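Local coordinates for DegV family protein (PDB 3FDJ), which is of unknown function but probably binds a fatty acid, as other members of the DegV family do, at residues V210-L215 and D238-M243; A214-A219 and L273-K278; I228-V231 and L236-K239. One frame throughout, in Å; residues are numbered along the deposited sequence.

Interaction 1. Residues V210-L215 and D238-M243; sequences VKLQAL and DKIADM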
ATOM      1  N   VAL A 210     -20.484   8.524  -3.809  1.00  8.66           N
ATOM      2  CA  VAL A 210     -20.999   8.690  -5.170  1.00  8.50           C
ATOM      3  C   VAL A 210     -19.859   8.814  -6.193  1.00  9.37           C
ATOM      4  O   VAL A 210     -19.892   8.216  -7.291  1.00  9.84           O
ATOM      5  CB  VAL A 210     -21.937   9.916  -5.246  1.00  8.67           C
ATOM      6  CG1 VAL A 210     -22.310  10.218  -6.675  1.00  8.39           C
ATOM      7  CG2 VAL A 210     -23.202   9.679  -4.376  1.00  7.47           C
ATOM      8  N   LYS A 211     -18.854   9.594  -5.850  1.00  9.47           N
ATOM      9  CA  LYS A 211     -17.691   9.725  -6.736  1.00 10.93           C
ATOM     10  C   LYS A 211     -16.955   8.395  -6.924  1.00 10.63           C
ATOM     11  O   LYS A 211     -16.547   8.071  -8.021  1.00 10.58           O
ATOM     12  CB  LYS A 211     -16.739  10.800  -6.234  1.00 11.70           C
ATOM     13  CG  LYS A 211     -17.249  12.198  -6.445  1.00 15.86           C
ATOM     14  CD  LYS A 211     -16.194  13.216  -6.016  1.00 20.92           C
ATOM     15  CE  LYS A 211     -16.675  14.672  -6.121  1.00 23.13           C
ATOM     16  NZ  LYS A 211     -17.319  15.027  -7.416  1.00 26.25           N
ATOM     17  N   LEU A 212     -16.786   7.637  -5.850  1.00 10.43           N
ATOM     18  CA  LEU A 212     -16.115   6.353  -5.920  1.00 10.97           C
ATOM     19  C   LEU A 212     -16.886   5.371  -6.780  1.00 10.94           C
ATOM     20  O   LEU A 212     -16.286   4.617  -7.557  1.00 10.01           O
ATOM     21  CB  LEU A 212     -15.899   5.755  -4.515  1.00 10.67           C
ATOM     22  CG  LEU A 212     -14.806   6.380  -3.648  1.00 12.63           C
ATOM     23  CD1 LEU A 212     -14.798   5.751  -2.243  1.00 13.78           C
ATOM     24  CD2 LEU A 212     -13.419   6.228  -4.306  1.00 12.17           C
ATOM     25  N   GLN A 213     -18.216   5.387  -6.668  1.00 11.13           N
ATOM     26  CA  GLN A 213     -19.023   4.499  -7.494  1.00 11.54           C
ATOM     27  C   GLN A 213     -18.826   4.824  -8.967  1.00 11.70           C
ATOM     28  O   GLN A 213     -18.689   3.915  -9.787  1.00 11.26           O
ATOM     29  CB  GLN A 213     -20.516   4.540  -7.107  1.00 11.58           C
ATOM     30  CG  GLN A 213     -21.341   3.577  -7.909  1.00 12.34           C
ATOM     31  CD  GLN A 213     -22.762   3.426  -7.391  1.00 15.41           C
ATOM     32  OE1 GLN A 213     -23.086   3.845  -6.276  1.00 14.44           O
ATOM     33  NE2 GLN A 213     -23.602   2.767  -8.187  1.00 16.28           N
ATOM     34  N   ALA A 214     -18.784   6.115  -9.308  1.00 11.98           N
ATOM     35  CA  ALA A 214     -18.559   6.522 -10.696  1.00 11.53           C
ATOM     36  C   ALA A 214     -17.144   6.100 -11.181  1.00 11.25           C
ATOM     37  O   ALA A 214     -16.977   5.595 -12.299  1.00 11.51           O
ATOM     38  CB  ALA A 214     -18.779   8.036 -10.869  1.00 11.35           C
ATOM     39  N   LEU A 215     -16.145   6.277 -10.325  1.00 10.67           N
ATOM     40  CA  LEU A 215     -14.757   5.899 -10.648  1.00 11.58           C
ATOM     41  C   LEU A 215     -14.612   4.382 -10.843  1.00 11.83           C
ATOM     42  O   LEU A 215     -13.966   3.924 -11.812  1.00 10.89           O
ATOM     43  CB  LEU A 215     -13.799   6.388  -9.570  1.00 11.07           C
ATOM     44  CG  LEU A 215     -13.596   7.899  -9.483  1.00 13.04           C
ATOM     45  CD1 LEU A 215     -12.907   8.288  -8.181  1.00 11.97           C
ATOM     46  CD2 LEU A 215     -12.827   8.424 -10.695  1.00 13.42           C
ATOM     47  N   ASP A 238     -16.121   1.243   6.395  1.00 10.82           N
ATOM     48  CA  ASP A 238     -17.302   0.387   6.448  1.00 11.33           C
ATOM     49  C   ASP A 238     -18.420   0.908   5.542  1.00 10.57           C
ATOM     50  O   ASP A 238     -19.078   0.122   4.875  1.00  9.71           O
ATOM     51  CB  ASP A 238     -17.818   0.237   7.893  1.00 12.33           C
ATOM     52  CG  ASP A 238     -16.952  -0.678   8.755  1.00 16.00           C
ATOM     53  OD1 ASP A 238     -16.002  -1.330   8.227  1.00 18.27           O
ATOM     54  OD2 ASP A 238     -17.234  -0.751   9.982  1.00 20.93           O
ATOM     55  N   LYS A 239     -18.615   2.225   5.481  1.00 10.38           N
ATOM     56  CA  LYS A 239     -19.622   2.794   4.552  1.00 11.07           C
ATOM     57  C   LYS A 239     -19.303   2.485   3.090  1.00 10.17           C
ATOM     58  O   LYS A 239     -20.194   2.166   2.312  1.00  9.32           O
ATOM     59  CB  LYS A 239     -19.711   4.315   4.668  1.00 12.11           C
ATOM     60  CG  LYS A 239     -20.346   4.850   5.893  1.00 15.00           C
ATOM     61  CD  LYS A 239     -20.393   6.395   5.809  1.00 16.83           C
ATOM     62  CE  LYS A 239     -20.821   6.982   7.107  1.00 19.48           C
ATOM     63  NZ  LYS A 239     -20.844   8.464   7.047  1.00 22.24           N
ATOM     64  N   ILE A 240     -18.035   2.613   2.735  1.00  9.38           N
ATOM     65  CA  ILE A 240     -17.565   2.313   1.381  1.00  9.52           C
ATOM     66  C   ILE A 240     -17.809   0.833   1.079  1.00  9.74           C
ATOM     67  O   ILE A 240     -18.354   0.480   0.030  1.00  9.34           O
ATOM     68  CB  ILE A 240     -16.089   2.673   1.209  1.00  9.49           C
ATOM     69  CG1 ILE A 240     -15.891   4.199   1.285  1.00  9.83           C
ATOM     70  CG2 ILE A 240     -15.562   2.131  -0.152  1.00  9.13           C
ATOM     71  CD1 ILE A 240     -14.414   4.656   1.472  1.00 11.10           C
ATOM     72  N   ALA A 241     -17.416  -0.037   2.007  1.00  9.94           N
ATOM     73  CA  ALA A 241     -17.595  -1.465   1.813  1.00 11.22           C
ATOM     74  C   ALA A 241     -19.080  -1.794   1.605  1.00 11.48           C
ATOM     75  O   ALA A 241     -19.427  -2.582   0.721  1.00 11.46           O
ATOM     76  CB  ALA A 241     -17.027  -2.258   3.020  1.00 11.35           C
ATOM     77  N   ASP A 242     -19.953  -1.188   2.401  1.00 11.66           N
ATOM     78  CA  ASP A 242     -21.405  -1.422   2.262  1.00 12.64           C
ATOM     79  C   ASP A 242     -21.927  -0.966   0.893  1.00 11.66           C
ATOM     80  O   ASP A 242     -22.745  -1.653   0.265  1.00 10.55           O
ATOM     81  CB  ASP A 242     -22.187  -0.670   3.352  1.00 13.18           C
ATOM     82  CG  ASP A 242     -22.174  -1.391   4.700  1.00 18.85           C
ATOM     83  OD1 ASP A 242     -21.823  -2.595   4.763  1.00 23.25           O
ATOM     84  OD2 ASP A 242     -22.513  -0.744   5.717  1.00 24.73           O
HETATM   85  N   MSE A 243     -21.471   0.215   0.460  1.00 10.69           N
HETATM   86  CA  MSE A 243     -21.870   0.756  -0.821  1.00 10.73           C
HETATM   87  C   MSE A 243     -21.483  -0.201  -1.951  1.00 10.73           C
HETATM   88  O   MSE A 243     -22.290  -0.468  -2.853  1.00 10.20           O
HETATM   89  CB  MSE A 243     -21.220   2.123  -1.046  1.00 11.14           C
HETATM   90  CG  MSE A 243     -21.538   2.755  -2.380  1.00 12.13           C
HETATM   91 SE   MSE A 243     -20.373   2.229  -3.873  0.80 13.60          SE
HETATM   92  CE  MSE A 243     -18.730   3.215  -3.481  1.00 10.48           C
TER
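The one flat side-chain group here is the amide of Gln213, and selenomethionine 243 (Met243) meets it. The selenium approaches OE1 obliquely, well above the amide plane and offset to the CG side, so it does not stack on the amide; Gln213 OE1 to Met243 SE is 4.0 Å. The selenium also touches Gln213 CB. The Met243 chain leaves with CG anti to the backbone N, then bends at chi2 (-86°) and chi3 (-75°). The bends set its methyl against the facing helix, with Met243 CE 3.9 Å from Leu212 CB and equally near the backbone N of Gln213. Beside it, Leu212 and Ile240 meet methyl to methyl, their side chains at about a right angle. Leu212 CD1 is 3.9 Å from Ile240 CD1. The helix segments cross at -46°, with axes 10.8 Å apart. Ile240 also packs on Ile228 of the sheet, so the inner side of the contact is buried. Gln213 sits at the partly exposed border. The chemistry is dispersion between methyls and a polarisable selenium. It joins helices 205-219 and 234-248 without polar bonds between these segments.

Interaction 2. Residues A214-A219 and L273-K278; sequences ALLDDA and LSCETK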
ATOM      1  N   ALA A 214     -18.784   6.115  -9.308  1.00 11.98           N
ATOM      2  CA  ALA A 214     -18.559   6.522 -10.696  1.00 11.53           C
ATOM      3  C   ALA A 214     -17.144   6.100 -11.181  1.00 11.25           C
ATOM      4  O   ALA A 214     -16.977   5.595 -12.299  1.00 11.51           O
ATOM      5  CB  ALA A 214     -18.779   8.036 -10.869  1.00 11.35           C
ATOM      6  N   LEU A 215     -16.145   6.277 -10.325  1.00 10.67           N
ATOM      7  CA  LEU A 215     -14.757   5.899 -10.648  1.00 11.58           C
ATOM      8  C   LEU A 215     -14.612   4.382 -10.843  1.00 11.83           C
ATOM      9  O   LEU A 215     -13.966   3.924 -11.812  1.00 10.89           O
ATOM     10  CB  LEU A 215     -13.799   6.388  -9.570  1.00 11.07           C
ATOM     11  CG  LEU A 215     -13.596   7.899  -9.483  1.00 13.04           C
ATOM     12  CD1 LEU A 215     -12.907   8.288  -8.181  1.00 11.97           C
ATOM     13  CD2 LEU A 215     -12.827   8.424 -10.695  1.00 13.42           C
ATOM     14  N   LEU A 216     -15.230   3.611  -9.941  1.00 11.98           N
ATOM     15  CA  LEU A 216     -15.194   2.165 -10.031  1.00 11.26           C
ATOM     16  C   LEU A 216     -15.873   1.675 -11.319  1.00 11.47           C
ATOM     17  O   LEU A 216     -15.329   0.811 -11.997  1.00 11.01           O
ATOM     18  CB  LEU A 216     -15.824   1.532  -8.800  1.00 11.38           C
ATOM     19  CG  LEU A 216     -14.950   1.667  -7.542  1.00 12.05           C
ATOM     20  CD1 LEU A 216     -15.754   1.331  -6.271  1.00 12.69           C
ATOM     21  CD2 LEU A 216     -13.702   0.807  -7.635  1.00 12.09           C
ATOM     22  N   ASP A 217     -17.045   2.233 -11.640  1.00 11.20           N
ATOM     23  CA  ASP A 217     -17.751   1.924 -12.883  1.00 12.72           C
ATOM     24  C   ASP A 217     -16.843   2.149 -14.106  1.00 12.78           C
ATOM     25  O   ASP A 217     -16.694   1.272 -14.975  1.00 12.34           O
ATOM     26  CB  ASP A 217     -19.010   2.799 -13.054  1.00 13.42           C
ATOM     27  CG  ASP A 217     -20.165   2.400 -12.122  1.00 16.78           C
ATOM     28  OD1 ASP A 217     -20.101   1.343 -11.447  1.00 20.89           O
ATOM     29  OD2 ASP A 217     -21.165   3.163 -12.060  1.00 20.06           O
ATOM     30  N   ASP A 218     -16.251   3.333 -14.175  1.00 11.80           N
ATOM     31  CA  ASP A 218     -15.372   3.670 -15.293  1.00 13.00           C
ATOM     32  C   ASP A 218     -14.120   2.793 -15.334  1.00 12.39           C
ATOM     33  O   ASP A 218     -13.606   2.502 -16.406  1.00 11.87           O
ATOM     34  CB  ASP A 218     -14.962   5.127 -15.220  1.00 13.41           C
ATOM     35  CG  ASP A 218     -16.061   6.068 -15.676  1.00 20.72           C
ATOM     36  OD1 ASP A 218     -17.168   5.595 -16.051  1.00 26.05           O
ATOM     37  OD2 ASP A 218     -15.812   7.299 -15.667  1.00 27.12           O
ATOM     38  N   ALA A 219     -13.632   2.380 -14.168  1.00 10.25           N
ATOM     39  CA  ALA A 219     -12.441   1.539 -14.076  1.00 10.14           C
ATOM     40  C   ALA A 219     -12.692   0.085 -14.504  1.00 10.42           C
ATOM     41  O   ALA A 219     -11.740  -0.675 -14.679  1.00 11.52           O
ATOM     42  CB  ALA A 219     -11.884   1.567 -12.640  1.00  9.56           C
ATOM     43  N   LEU A 273      -8.226   2.326  -1.075  1.00  9.12           N
ATOM     44  CA  LEU A 273      -8.842   1.106  -1.527  1.00 10.77           C
ATOM     45  C   LEU A 273      -8.237   0.588  -2.796  1.00  9.89           C
ATOM     46  O   LEU A 273      -7.757   1.347  -3.632  1.00 11.06           O
ATOM     47  CB  LEU A 273     -10.363   1.230  -1.663  1.00 11.44           C
ATOM     48  CG  LEU A 273     -11.062   1.846  -2.847  1.00 15.71           C
ATOM     49  CD1 LEU A 273     -11.072   0.885  -4.087  1.00 15.79           C
ATOM     50  CD2 LEU A 273     -12.510   2.181  -2.439  1.00 18.70           C
ATOM     51  N   SER A 274      -8.220  -0.721  -2.919  1.00 10.13           N
ATOM     52  CA  SER A 274      -7.800  -1.349  -4.140  1.00 10.54           C
ATOM     53  C   SER A 274      -8.767  -2.433  -4.565  1.00 10.99           C
ATOM     54  O   SER A 274      -9.430  -3.059  -3.721  1.00 10.18           O
ATOM     55  CB  SER A 274      -6.383  -1.891  -3.992  1.00 10.64           C
ATOM     56  OG  SER A 274      -5.930  -2.387  -5.235  1.00 12.54           O
ATOM     57  N   CYS A 275      -8.873  -2.636  -5.880  1.00 11.46           N
ATOM     58  CA  CYS A 275      -9.793  -3.641  -6.417  1.00 11.85           C
ATOM     59  C   CYS A 275      -9.260  -4.311  -7.663  1.00 11.42           C
ATOM     60  O   CYS A 275      -8.447  -3.742  -8.388  1.00 10.93           O
ATOM     61  CB  CYS A 275     -11.143  -3.021  -6.731  1.00 11.55           C
ATOM     62  SG  CYS A 275     -11.103  -1.730  -7.953  1.00 17.61           S
ATOM     63  N   GLU A 276      -9.750  -5.524  -7.906  1.00 11.72           N
ATOM     64  CA  GLU A 276      -9.648  -6.181  -9.200  1.00 12.25           C
ATOM     65  C   GLU A 276     -10.701  -5.615 -10.147  1.00 13.68           C
ATOM     66  O   GLU A 276     -11.863  -5.421  -9.745  1.00 14.43           O
ATOM     67  CB  GLU A 276      -9.983  -7.661  -9.086  1.00 13.45           C
ATOM     68  CG  GLU A 276      -9.037  -8.484  -8.356  1.00 14.29           C
ATOM     69  CD  GLU A 276      -9.524  -9.932  -8.207  1.00 16.96           C
ATOM     70  OE1 GLU A 276     -10.770 -10.182  -8.165  1.00 17.85           O
ATOM     71  OE2 GLU A 276      -8.654 -10.811  -8.114  1.00 14.17           O
ATOM     72  N   THR A 277     -10.319  -5.406 -11.398  1.00 13.36           N
ATOM     73  CA  THR A 277     -11.233  -4.964 -12.446  1.00 14.29           C
ATOM     74  C   THR A 277     -11.340  -6.040 -13.526  1.00 16.11           C
ATOM     75  O   THR A 277     -10.608  -7.013 -13.510  1.00 15.80           O
ATOM     76  CB  THR A 277     -10.749  -3.653 -13.089  1.00 14.77           C
ATOM     77  OG1 THR A 277      -9.453  -3.832 -13.700  1.00 13.68           O
ATOM     78  CG2 THR A 277     -10.650  -2.522 -12.023  1.00 13.14           C
ATOM     79  N   LYS A 278     -12.263  -5.870 -14.467  1.00 18.01           N
ATOM     80  CA  LYS A 278     -12.316  -6.748 -15.648  1.00 20.22           C
ATOM     81  C   LYS A 278     -11.060  -6.553 -16.563  1.00 21.47           C
ATOM     82  O   LYS A 278     -10.228  -5.622 -16.346  1.00 23.49           O
ATOM     83  CB  LYS A 278     -13.611  -6.494 -16.424  1.00 20.42           C
ATOM     84  CG  LYS A 278     -13.629  -5.153 -17.073  1.00 22.97           C
ATOM     85  CD  LYS A 278     -14.922  -4.832 -17.787  1.00 27.03           C
ATOM     86  CE  LYS A 278     -14.689  -3.681 -18.771  1.00 28.99           C
ATOM     87  NZ  LYS A 278     -13.614  -2.736 -18.293  1.00 31.18           N
TER
HETATM   88  O   HOH W   1     -14.429   0.108 -18.323  1.00 43.82           O
HETATM   89  O   HOH W   2     -11.272  -2.504 -16.920  1.00 31.86           O
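Ala219, Leu216 and Thr277 lose the most surface where the C-terminal part of helix 205-219 meets strand 271-276 and the chain end beyond it. Ala219 and Thr277 sit opposite each other, and their CA atoms are 6.8 Å apart. The threonine meets the alanine by its carbon branch: Thr277 CG2 is 3.4 Å from Ala219 O. The two methyls, Ala219 CB and Thr277 CG2, are farther apart at 4.3 Å. With chi1 at 61°, OG1 lies between the backbone N and the carbonyl carbon, which puts CG2 beside the backbone N and, with CB, against the Ala219 carbonyl oxygen.

One turn back, Leu216 reaches for the strand with a single methyl. Leu216 CD2 touches the sulfur of Cys275, CD2 to SG 3.6 Å. The same methyl stands more loosely over the next inward side chain of the strand, with Leu216 CD2 4.4 Å from Leu273 CD1. Phe156 of the neighbouring strand, Tyr221, and Ile244 and Tyr248 of helix 234-248 also pack on Leu216, which is buried.

Near the chain terminus the contact turns polar, through two waters. One water donates to Ala219 O at 2.9 Å and accepts from Lys278 NZ at 2.7 Å. It also makes a weak bond to Lys278 O. The second water accepts from Lys278 NZ and donates to Asp218 O at 3.2 Å.

The contact is therefore of two kinds. Inside, leucine methyls and the cysteine sulfur pack by dispersion, with no hydrogen bond between the segments. At the outer end, the carbonyls of Asp218 and Ala219 are met by water held on the lysine ammonium. Its positive charge would suit the carbonyl end of the helix dipole.

Interaction 3. Residues I228-V231 and L236-K239; sequences ICHV and LADK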
ATOM      1  N   ILE A 228      -9.771  -2.467   1.579  1.00  9.14           N
ATOM      2  CA  ILE A 228      -9.831  -1.076   2.025  1.00  9.10           C
ATOM      3  C   ILE A 228      -9.072  -0.941   3.349  1.00  9.81           C
ATOM      4  O   ILE A 228      -9.403  -1.643   4.330  1.00  9.39           O
ATOM      5  CB  ILE A 228     -11.290  -0.616   2.269  1.00  9.66           C
ATOM      6  CG1 ILE A 228     -12.202  -0.925   1.075  1.00  9.01           C
ATOM      7  CG2 ILE A 228     -11.325   0.877   2.676  1.00  8.95           C
ATOM      8  CD1 ILE A 228     -13.733  -0.656   1.311  1.00 11.62           C
ATOM      9  N   CYS A 229      -8.062  -0.071   3.387  1.00 10.53           N
ATOM     10  CA  CYS A 229      -7.418   0.285   4.641  1.00 11.60           C
ATOM     11  C   CYS A 229      -7.774   1.721   5.018  1.00 10.68           C
ATOM     12  O   CYS A 229      -8.171   2.534   4.163  1.00 11.32           O
ATOM     13  CB  CYS A 229      -5.899   0.043   4.630  1.00 12.46           C
ATOM     14  SG  CYS A 229      -5.034   1.267   3.808  1.00 18.52           S
ATOM     15  N   HIS A 230      -7.728   1.996   6.316  1.00  9.99           N
ATOM     16  CA  HIS A 230      -8.089   3.269   6.864  1.00  8.84           C
ATOM     17  C   HIS A 230      -7.145   3.665   7.977  1.00  8.63           C
ATOM     18  O   HIS A 230      -6.545   2.813   8.646  1.00  9.34           O
ATOM     19  CB  HIS A 230      -9.533   3.253   7.381  1.00  9.98           C
ATOM     20  CG  HIS A 230      -9.728   2.364   8.559  1.00  9.93           C
ATOM     21  ND1 HIS A 230      -9.501   2.786   9.853  1.00 10.63           N
ATOM     22  CD2 HIS A 230     -10.057   1.054   8.638  1.00 10.75           C
ATOM     23  CE1 HIS A 230      -9.715   1.777  10.678  1.00 11.83           C
ATOM     24  NE2 HIS A 230     -10.053   0.714   9.967  1.00 10.05           N
ATOM     25  N   VAL A 231      -7.026   4.968   8.167  1.00  8.50           N
ATOM     26  CA  VAL A 231      -6.236   5.556   9.232  1.00  8.60           C
ATOM     27  C   VAL A 231      -7.225   6.175  10.205  1.00  9.33           C
ATOM     28  O   VAL A 231      -7.659   7.327  10.023  1.00  9.10           O
ATOM     29  CB  VAL A 231      -5.312   6.659   8.718  1.00  8.73           C
ATOM     30  CG1 VAL A 231      -4.404   7.137   9.864  1.00  7.78           C
ATOM     31  CG2 VAL A 231      -4.507   6.178   7.501  1.00  9.77           C
ATOM     32  N   LEU A 236     -15.860   5.288   7.870  1.00  9.31           N
ATOM     33  CA  LEU A 236     -15.905   5.583   6.434  1.00  9.51           C
ATOM     34  C   LEU A 236     -15.580   4.326   5.624  1.00  9.22           C
ATOM     35  O   LEU A 236     -16.245   4.036   4.624  1.00  8.45           O
ATOM     36  CB  LEU A 236     -14.972   6.744   6.053  1.00  8.96           C
ATOM     37  CG  LEU A 236     -15.038   7.161   4.562  1.00 10.25           C
ATOM     38  CD1 LEU A 236     -16.482   7.412   4.094  1.00  8.84           C
ATOM     39  CD2 LEU A 236     -14.133   8.381   4.338  1.00  9.47           C
ATOM     40  N   ALA A 237     -14.580   3.557   6.065  1.00  9.18           N
ATOM     41  CA  ALA A 237     -14.204   2.355   5.343  1.00  9.24           C
ATOM     42  C   ALA A 237     -15.399   1.381   5.282  1.00  9.65           C
ATOM     43  O   ALA A 237     -15.649   0.770   4.242  1.00 10.05           O
ATOM     44  CB  ALA A 237     -12.970   1.695   5.976  1.00  9.11           C
ATOM     45  N   ASP A 238     -16.121   1.243   6.395  1.00 10.82           N
ATOM     46  CA  ASP A 238     -17.302   0.387   6.448  1.00 11.33           C
ATOM     47  C   ASP A 238     -18.420   0.908   5.542  1.00 10.57           C
ATOM     48  O   ASP A 238     -19.078   0.122   4.875  1.00  9.71           O
ATOM     49  CB  ASP A 238     -17.818   0.237   7.893  1.00 12.33           C
ATOM     50  CG  ASP A 238     -16.952  -0.678   8.755  1.00 16.00           C
ATOM     51  OD1 ASP A 238     -16.002  -1.330   8.227  1.00 18.27           O
ATOM     52  OD2 ASP A 238     -17.234  -0.751   9.982  1.00 20.93           O
ATOM     53  N   LYS A 239     -18.615   2.225   5.481  1.00 10.38           N
ATOM     54  CA  LYS A 239     -19.622   2.794   4.552  1.00 11.07           C
ATOM     55  C   LYS A 239     -19.303   2.485   3.090  1.00 10.17           C
ATOM     56  O   LYS A 239     -20.194   2.166   2.312  1.00  9.32           O
ATOM     57  CB  LYS A 239     -19.711   4.315   4.668  1.00 12.11           C
ATOM     58  CG  LYS A 239     -20.346   4.850   5.893  1.00 15.00           C
ATOM     59  CD  LYS A 239     -20.393   6.395   5.809  1.00 16.83           C
ATOM     60  CE  LYS A 239     -20.821   6.982   7.107  1.00 19.48           C
ATOM     61  NZ  LYS A 239     -20.844   8.464   7.047  1.00 22.24           N
TER
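Ile228 begins the contact by setting a methyl against Ala237. Ile228 CG2 lies 3.8 Å from Ala237 CB. This branch is anti to the backbone N, while the longer CG1 arm stands beside the backbone N, chi1 -51°. That arm reaches over to the helix backbone, and Ile228 CD1 comes 3.8 Å from Ala237 O. The isoleucine thus touches the alanine with both branches. Cys229 points to the other face of the sheet, as strand alternation requires.

His230 comes back to the helix side, and its CA is 6.4 Å from that of Ala237, the closest backbone pair. Its CB touches the alanine methyl, and so do ring atoms CG and CD2. His230 CD2 is 4.0 Å from Ala237 CB, and the methyl meets the ring obliquely. The imidazole is held through ND1, which is hydrogen-bonded to the backbone N of Asn233. Asn233 OD1 in turn accepts from Leu236 N in the first turn of the helix.

One small methyl therefore fits between two strand side chains and brings the helix close to the sheet. Strand 226-230, helix 234-248 and strand 253-257 form a beta-alpha-beta crossover. Within the sheet, strand 226-230 runs between its parallel neighbour 253-257 and the antiparallel strand 271-276. Val255 from the first and Ile271 from the second also pack on Ala237.

Overall arrangement
The three contacts form one layer of packing on a single side of a mixed sheet. Interactions 1 and 2 both use helix 205-219, and interactions 1 and 3 both use helix 234-248. The centre of interaction 1 is about 10 Å from each of the others, while interactions 2 and 3 are about 16 Å apart. Three side chains tie them together. Ile240 CG2 is 3.8 Å from Leu273 CD2 and 3.6 Å from Ile228 CD1. Leu273 CB lies 3.9 Å from Ile228 CG1, across neighbouring strands. The sodium ion is bound elsewhere, at Lys160, Ala179 and Ile184, and none of these segments contributes to its site.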